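Local atomic coordinates of diffuse adherence adhesin (Escherichia coli, PDB entry 4MEE), a protein that mediates diffuse adherence of the bacterium to mammalian cells, this C-terminal part being the outer-membrane beta-barrel unit that transports the adhesin. Residues W189-G194 with S460-I465. Sequence-based numbering, arbitrary orientation.
Unlike the reference sequence in segment 189-194: R191 (reference Lys).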
ATOM      1  N   TRP A 189      -7.883   1.049  15.993  1.00 42.91           N
ATOM      2  CA  TRP A 189      -6.595   0.538  15.550  1.00 42.05           C
ATOM      3  C   TRP A 189      -5.592   1.608  15.206  1.00 41.60           C
ATOM      4  O   TRP A 189      -5.894   2.786  15.227  1.00 41.21           O
ATOM      5  CB  TRP A 189      -6.774  -0.380  14.354  1.00 41.84           C
ATOM      6  CG  TRP A 189      -7.724   0.119  13.350  1.00 42.48           C
ATOM      7  CD1 TRP A 189      -9.067  -0.043  13.357  1.00 42.92           C
ATOM      8  CD2 TRP A 189      -7.409   0.836  12.177  1.00 42.28           C
ATOM      9  NE1 TRP A 189      -9.614   0.546  12.258  1.00 42.90           N
ATOM     10  CE2 TRP A 189      -8.609   1.094  11.516  1.00 42.47           C
ATOM     11  CE3 TRP A 189      -6.227   1.294  11.624  1.00 41.62           C
ATOM     12  CZ2 TRP A 189      -8.657   1.780  10.338  1.00 41.89           C
ATOM     13  CZ3 TRP A 189      -6.277   1.969  10.464  1.00 41.18           C
ATOM     14  CH2 TRP A 189      -7.480   2.209   9.825  1.00 41.20           C
ATOM     15  N   MET A 190      -4.398   1.161  14.856  1.00 42.01           N
ATOM     16  CA  MET A 190      -3.292   2.036  14.587  1.00 43.14           C
ATOM     17  C   MET A 190      -2.235   1.205  13.902  1.00 42.61           C
ATOM     18  O   MET A 190      -1.932   0.131  14.365  1.00 42.89           O
ATOM     19  CB  MET A 190      -2.728   2.476  15.907  1.00 44.35           C
ATOM     20  CG  MET A 190      -2.256   3.879  15.902  1.00 47.59           C
ATOM     21  SD  MET A 190      -0.539   3.894  16.401  1.00 50.79           S
ATOM     22  CE  MET A 190      -0.102   5.487  15.739  1.00 53.16           C
ATOM     23  N   ARG A 191      -1.660   1.680  12.810  1.00 42.24           N
ATOM     24  CA  ARG A 191      -0.658   0.893  12.121  1.00 41.79           C
ATOM     25  C   ARG A 191       0.470   1.797  11.744  1.00 39.71           C
ATOM     26  O   ARG A 191       0.243   2.918  11.367  1.00 39.44           O
ATOM     27  CB  ARG A 191      -1.248   0.304  10.867  1.00 43.42           C
ATOM     28  CG  ARG A 191      -0.298  -0.598  10.135  1.00 47.27           C
ATOM     29  CD  ARG A 191      -1.069  -1.409   9.132  1.00 52.11           C
ATOM     30  NE  ARG A 191      -0.196  -1.922   8.091  1.00 57.23           N
ATOM     31  CZ  ARG A 191      -0.276  -1.568   6.814  1.00 60.27           C
ATOM     32  NH1 ARG A 191      -1.204  -0.707   6.429  1.00 62.27           N
ATOM     33  NH2 ARG A 191       0.561  -2.077   5.922  1.00 61.79           N
ATOM     34  N   ILE A 192       1.686   1.303  11.824  1.00 38.29           N
ATOM     35  CA  ILE A 192       2.818   2.140  11.589  1.00 37.06           C
ATOM     36  C   ILE A 192       3.755   1.406  10.694  1.00 35.31           C
ATOM     37  O   ILE A 192       4.211   0.343  11.055  1.00 35.86           O
ATOM     38  CB  ILE A 192       3.563   2.302  12.880  1.00 37.55           C
ATOM     39  CG1 ILE A 192       2.894   3.362  13.716  1.00 38.36           C
ATOM     40  CG2 ILE A 192       4.979   2.734  12.587  1.00 37.38           C
ATOM     41  CD1 ILE A 192       3.760   4.587  13.814  1.00 38.63           C
ATOM     42  N   THR A 193       4.087   1.982   9.550  1.00 34.12           N
ATOM     43  CA  THR A 193       4.883   1.266   8.575  1.00 33.43           C
ATOM     44  C   THR A 193       6.171   1.942   8.212  1.00 32.94           C
ATOM     45  O   THR A 193       6.290   3.134   8.326  1.00 32.48           O
ATOM     46  CB  THR A 193       4.117   1.142   7.282  1.00 33.80           C
ATOM     47  OG1 THR A 193       2.725   1.010   7.578  1.00 35.52           O
ATOM     48  CG2 THR A 193       4.597  -0.049   6.535  1.00 33.88           C
ATOM     49  N   GLY A 194       7.136   1.158   7.758  1.00 33.20           N
ATOM     50  CA  GLY A 194       8.410   1.688   7.306  1.00 33.19           C
ATOM     51  C   GLY A 194       8.751   0.953   6.036  1.00 33.33           C
ATOM     52  O   GLY A 194       8.473  -0.213   5.928  1.00 33.52           O
ATOM     53  N   SER A 460       8.848  -3.787   3.203  1.00 37.76           N
ATOM     54  CA  SER A 460       8.099  -2.992   4.155  1.00 36.21           C
ATOM     55  C   SER A 460       7.943  -3.763   5.450  1.00 35.70           C
ATOM     56  O   SER A 460       7.777  -4.971   5.428  1.00 35.80           O
ATOM     57  CB  SER A 460       6.740  -2.588   3.567  1.00 36.13           C
ATOM     58  OG  SER A 460       5.671  -3.350   4.101  1.00 36.21           O
ATOM     59  N   GLY A 461       8.028  -3.063   6.573  1.00 34.82           N
ATOM     60  CA  GLY A 461       7.788  -3.667   7.876  1.00 34.64           C
ATOM     61  C   GLY A 461       6.778  -2.813   8.608  1.00 34.83           C
ATOM     62  O   GLY A 461       6.960  -1.605   8.727  1.00 34.52           O
ATOM     63  N   ALA A 462       5.701  -3.424   9.079  1.00 35.04           N
ATOM     64  CA  ALA A 462       4.651  -2.675   9.743  1.00 35.46           C
ATOM     65  C   ALA A 462       4.403  -3.236  11.125  1.00 36.18           C
ATOM     66  O   ALA A 462       4.565  -4.426  11.339  1.00 36.45           O
ATOM     67  CB  ALA A 462       3.379  -2.717   8.922  1.00 35.56           C
ATOM     68  N   LEU A 463       4.031  -2.367  12.056  1.00 37.03           N
ATOM     69  CA  LEU A 463       3.603  -2.782  13.383  1.00 37.87           C
ATOM     70  C   LEU A 463       2.258  -2.165  13.667  1.00 38.56           C
ATOM     71  O   LEU A 463       2.110  -0.949  13.593  1.00 37.96           O
ATOM     72  CB  LEU A 463       4.600  -2.326  14.436  1.00 38.28           C
ATOM     73  CG  LEU A 463       5.605  -3.397  14.837  1.00 38.86           C
ATOM     74  CD1 LEU A 463       6.837  -2.758  15.454  1.00 38.47           C
ATOM     75  CD2 LEU A 463       4.965  -4.383  15.801  1.00 39.52           C
ATOM     76  N   GLY A 464       1.272  -2.995  13.979  1.00 39.82           N
ATOM     77  CA  GLY A 464      -0.084  -2.513  14.215  1.00 41.40           C
ATOM     78  C   GLY A 464      -0.606  -2.884  15.587  1.00 42.34           C
ATOM     79  O   GLY A 464      -0.271  -3.937  16.117  1.00 42.99           O
ATOM     80  N   ILE A 465      -1.438  -2.016  16.153  1.00 42.81           N
ATOM     81  CA  ILE A 465      -2.014  -2.236  17.473  1.00 43.07           C
ATOM     82  C   ILE A 465      -3.520  -2.015  17.403  1.00 42.80           C
ATOM     83  O   ILE A 465      -3.978  -1.029  16.840  1.00 42.36           O
ATOM     84  CB  ILE A 465      -1.386  -1.280  18.502  1.00 43.63           C
ATOM     85  CG1 ILE A 465       0.133  -1.448  18.503  1.00 45.09           C
ATOM     86  CG2 ILE A 465      -1.941  -1.530  19.898  1.00 43.37           C
ATOM     87  CD1 ILE A 465       0.880  -0.158  18.264  1.00 45.63           C
TER
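I192 and L463 face each other as an antiparallel hydrogen-bonded pair and exchange two backbone bonds. L463 N donates to I192 O at 2.9 Å, and this bond is nearly straight, with an N-H...O angle of 168°. The return bond, I192 N to L463 O, is more bent, with an N-H...O angle of 143°. G194 and G461 form a second such pair, and G461 N reaches G194 O at 3.0 Å. At the other end I465 N donates to M190 O at 2.8 Å. CA-H...O contacts fill in between, such as A462 CA to I192 O at 3.3 Å.

These are the first and last strands of the autotransporter beta-barrel. Strand 188-200 meets strand 457-467 here and closes the barrel. Strand 206-226 flanks the first strand and strand 441-451 the last.

Side-chain contacts concentrate on the face of R191, T193 and A462. The methyl of A462 touches both residues of the other strand: its CB is 3.8 Å from R191 NE and 3.8 Å from T193 CG2. R191 has CG anti to the backbone N (chi1 -176°) and stays extended, which carries its guanidinium alongside A462 and over T193. T193 OG1 faces the middle of the R191 guanidinium, 4.0 Å from its plane. R191 NE also forms a salt bridge with E170. M190, I192, L463 and I465 point to the opposite face, consistent with a lipid-facing surface.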